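Local coordinates for hypothetical protein SMU.776 (Streptococcus mutans, PDB 2B78) that is a putative S-adenosylmethionine-dependent methyltransferase that may act on RNA, at residues A[276-279]-A[283-286]. Sequence-based numbering, arbitrary orientation.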
ATOM      1  N   PHE A 276     -11.651  12.556 -19.019  1.00 10.55           N
ATOM      2  CA  PHE A 276     -12.956  11.956 -19.260  1.00 11.24           C
ATOM      3  C   PHE A 276     -13.666  12.778 -20.322  1.00 12.48           C
ATOM      4  O   PHE A 276     -14.235  12.232 -21.269  1.00 14.42           O
ATOM      5  CB  PHE A 276     -13.797  11.924 -17.975  1.00 11.32           C
ATOM      6  CG  PHE A 276     -13.508  10.743 -17.077  1.00 10.85           C
ATOM      7  CD1 PHE A 276     -13.428   9.457 -17.601  1.00 10.13           C
ATOM      8  CD2 PHE A 276     -13.371  10.919 -15.700  1.00 12.34           C
ATOM      9  CE1 PHE A 276     -13.215   8.357 -16.767  1.00 11.02           C
ATOM     10  CE2 PHE A 276     -13.162   9.828 -14.858  1.00 11.17           C
ATOM     11  CZ  PHE A 276     -13.083   8.544 -15.391  1.00 10.57           C
ATOM     12  N   LYS A 277     -13.611  14.098 -20.172  1.00 11.62           N
ATOM     13  CA  LYS A 277     -14.238  15.012 -21.123  1.00 12.21           C
ATOM     14  C   LYS A 277     -13.602  14.944 -22.517  1.00 10.89           C
ATOM     15  O   LYS A 277     -14.287  15.059 -23.538  1.00 10.55           O
ATOM     16  CB  LYS A 277     -14.153  16.448 -20.593  1.00 13.47           C
ATOM     17  CG  LYS A 277     -14.770  17.473 -21.536  1.00 14.82           C
ATOM     18  CD  LYS A 277     -14.780  18.864 -20.920  1.00 20.61           C
ATOM     19  CE  LYS A 277     -15.518  19.848 -21.812  1.00 22.71           C
ATOM     20  NZ  LYS A 277     -15.568  21.208 -21.214  1.00 25.84           N
ATOM     21  N   TYR A 278     -12.286  14.786 -22.551  1.00 11.54           N
ATOM     22  CA  TYR A 278     -11.534  14.692 -23.803  1.00 11.24           C
ATOM     23  C   TYR A 278     -11.943  13.420 -24.532  1.00 11.29           C
ATOM     24  O   TYR A 278     -12.117  13.397 -25.757  1.00 12.02           O
ATOM     25  CB  TYR A 278     -10.034  14.634 -23.499  1.00 11.73           C
ATOM     26  CG  TYR A 278      -9.140  14.804 -24.710  1.00 14.24           C
ATOM     27  CD1 TYR A 278      -8.988  16.051 -25.313  1.00 15.49           C
ATOM     28  CD2 TYR A 278      -8.443  13.724 -25.247  1.00 14.51           C
ATOM     29  CE1 TYR A 278      -8.159  16.222 -26.425  1.00 15.73           C
ATOM     30  CE2 TYR A 278      -7.612  13.880 -26.362  1.00 14.10           C
ATOM     31  CZ  TYR A 278      -7.475  15.134 -26.942  1.00 14.94           C
ATOM     32  OH  TYR A 278      -6.655  15.307 -28.042  1.00 17.23           O
ATOM     33  N   ALA A 279     -12.091  12.352 -23.762  1.00 12.01           N
ATOM     34  CA  ALA A 279     -12.461  11.050 -24.300  1.00 13.16           C
ATOM     35  C   ALA A 279     -13.865  11.080 -24.897  1.00 13.16           C
ATOM     36  O   ALA A 279     -14.117  10.501 -25.961  1.00 12.18           O
ATOM     37  CB  ALA A 279     -12.380  10.010 -23.195  1.00 13.21           C
ATOM     38  N   HIS A 283     -14.638  10.551 -28.819  1.00 15.97           N
ATOM     39  CA  HIS A 283     -15.227   9.215 -28.913  1.00 16.70           C
ATOM     40  C   HIS A 283     -14.243   8.098 -28.607  1.00 15.57           C
ATOM     41  O   HIS A 283     -14.250   7.054 -29.267  1.00 15.99           O
ATOM     42  CB  HIS A 283     -15.818   9.000 -30.309  1.00 19.00           C
ATOM     43  CG  HIS A 283     -16.998   9.877 -30.603  1.00 20.56           C
ATOM     44  ND1 HIS A 283     -17.510  10.037 -31.873  1.00 20.02           N
ATOM     45  CD2 HIS A 283     -17.769  10.634 -29.787  1.00 21.39           C
ATOM     46  CE1 HIS A 283     -18.544  10.859 -31.827  1.00 21.59           C
ATOM     47  NE2 HIS A 283     -18.723  11.235 -30.573  1.00 21.10           N
ATOM     48  N   LEU A 284     -13.410   8.310 -27.597  1.00 14.70           N
ATOM     49  CA  LEU A 284     -12.426   7.310 -27.214  1.00 14.85           C
ATOM     50  C   LEU A 284     -13.016   6.302 -26.224  1.00 15.42           C
ATOM     51  O   LEU A 284     -13.472   6.685 -25.148  1.00 16.22           O
ATOM     52  CB  LEU A 284     -11.211   7.993 -26.590  1.00 12.87           C
ATOM     53  CG  LEU A 284     -10.520   9.067 -27.425  1.00 12.86           C
ATOM     54  CD1 LEU A 284      -9.359   9.670 -26.632  1.00 11.93           C
ATOM     55  CD2 LEU A 284     -10.040   8.458 -28.735  1.00 10.78           C
ATOM     56  N   THR A 285     -13.010   5.021 -26.593  1.00 15.64           N
ATOM     57  CA  THR A 285     -13.517   3.967 -25.712  1.00 14.92           C
ATOM     58  C   THR A 285     -12.464   2.894 -25.499  1.00 15.51           C
ATOM     59  O   THR A 285     -11.630   2.626 -26.371  1.00 15.75           O
ATOM     60  CB  THR A 285     -14.805   3.297 -26.258  1.00 13.48           C
ATOM     61  OG1 THR A 285     -14.580   2.816 -27.584  1.00 12.97           O
ATOM     62  CG2 THR A 285     -15.959   4.293 -26.257  1.00 16.25           C
ATOM     63  N   TYR A 286     -12.514   2.268 -24.333  1.00 16.15           N
ATOM     64  CA  TYR A 286     -11.547   1.246 -23.972  1.00 15.44           C
ATOM     65  C   TYR A 286     -12.237  -0.017 -23.456  1.00 16.04           C
ATOM     66  O   TYR A 286     -13.311   0.060 -22.851  1.00 16.17           O
ATOM     67  CB  TYR A 286     -10.634   1.808 -22.890  1.00 15.76           C
ATOM     68  CG  TYR A 286      -9.838   3.015 -23.323  1.00 14.74           C
ATOM     69  CD1 TYR A 286      -8.550   2.871 -23.820  1.00 14.70           C
ATOM     70  CD2 TYR A 286     -10.376   4.305 -23.236  1.00 14.80           C
ATOM     71  CE1 TYR A 286      -7.802   3.975 -24.217  1.00 15.49           C
ATOM     72  CE2 TYR A 286      -9.635   5.421 -23.636  1.00 15.11           C
ATOM     73  CZ  TYR A 286      -8.351   5.244 -24.123  1.00 15.23           C
ATOM     74  OH  TYR A 286      -7.598   6.325 -24.513  1.00 18.81           O
TER
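The carbonyl oxygen of A279 accepts a hydrogen bond from the backbone N of L284, with N to O at 2.8 Å. The N-H points almost straight at the oxygen, at 160°. The N of H283 lies 2.9 Å from the same A279 O, but its angle is poor and it bonds R280 O instead. These two bonds make a Schellman motif, which ends helix 272-281. H283 is its C-prime residue, and its positive phi (55°) turns the chain back. H283 CB points away from the helix. In the Rossmann-like methyltransferase fold, this turn leads from the helix into strand 286-291 of the central sheet. The CB of L284, the residue after H283, points toward the helix. L284 CB sits 4.1 Å from A279 CB. L284 CG sits beside its backbone N (chi1 -56°), anti to the carbonyl carbon, and this brings L284 CD1 to 4.1 Å from A279 CA. The same methyl approaches the Y278 ring obliquely, with L284 CD1 4.4 Å from Y278 CD2. That ring also meets the ring of H282. A279 itself is buried, and its methyl group also touches I320. Y286, at the start of the strand, hydrogen-bonds through its OH to Y275 OH on the same helix.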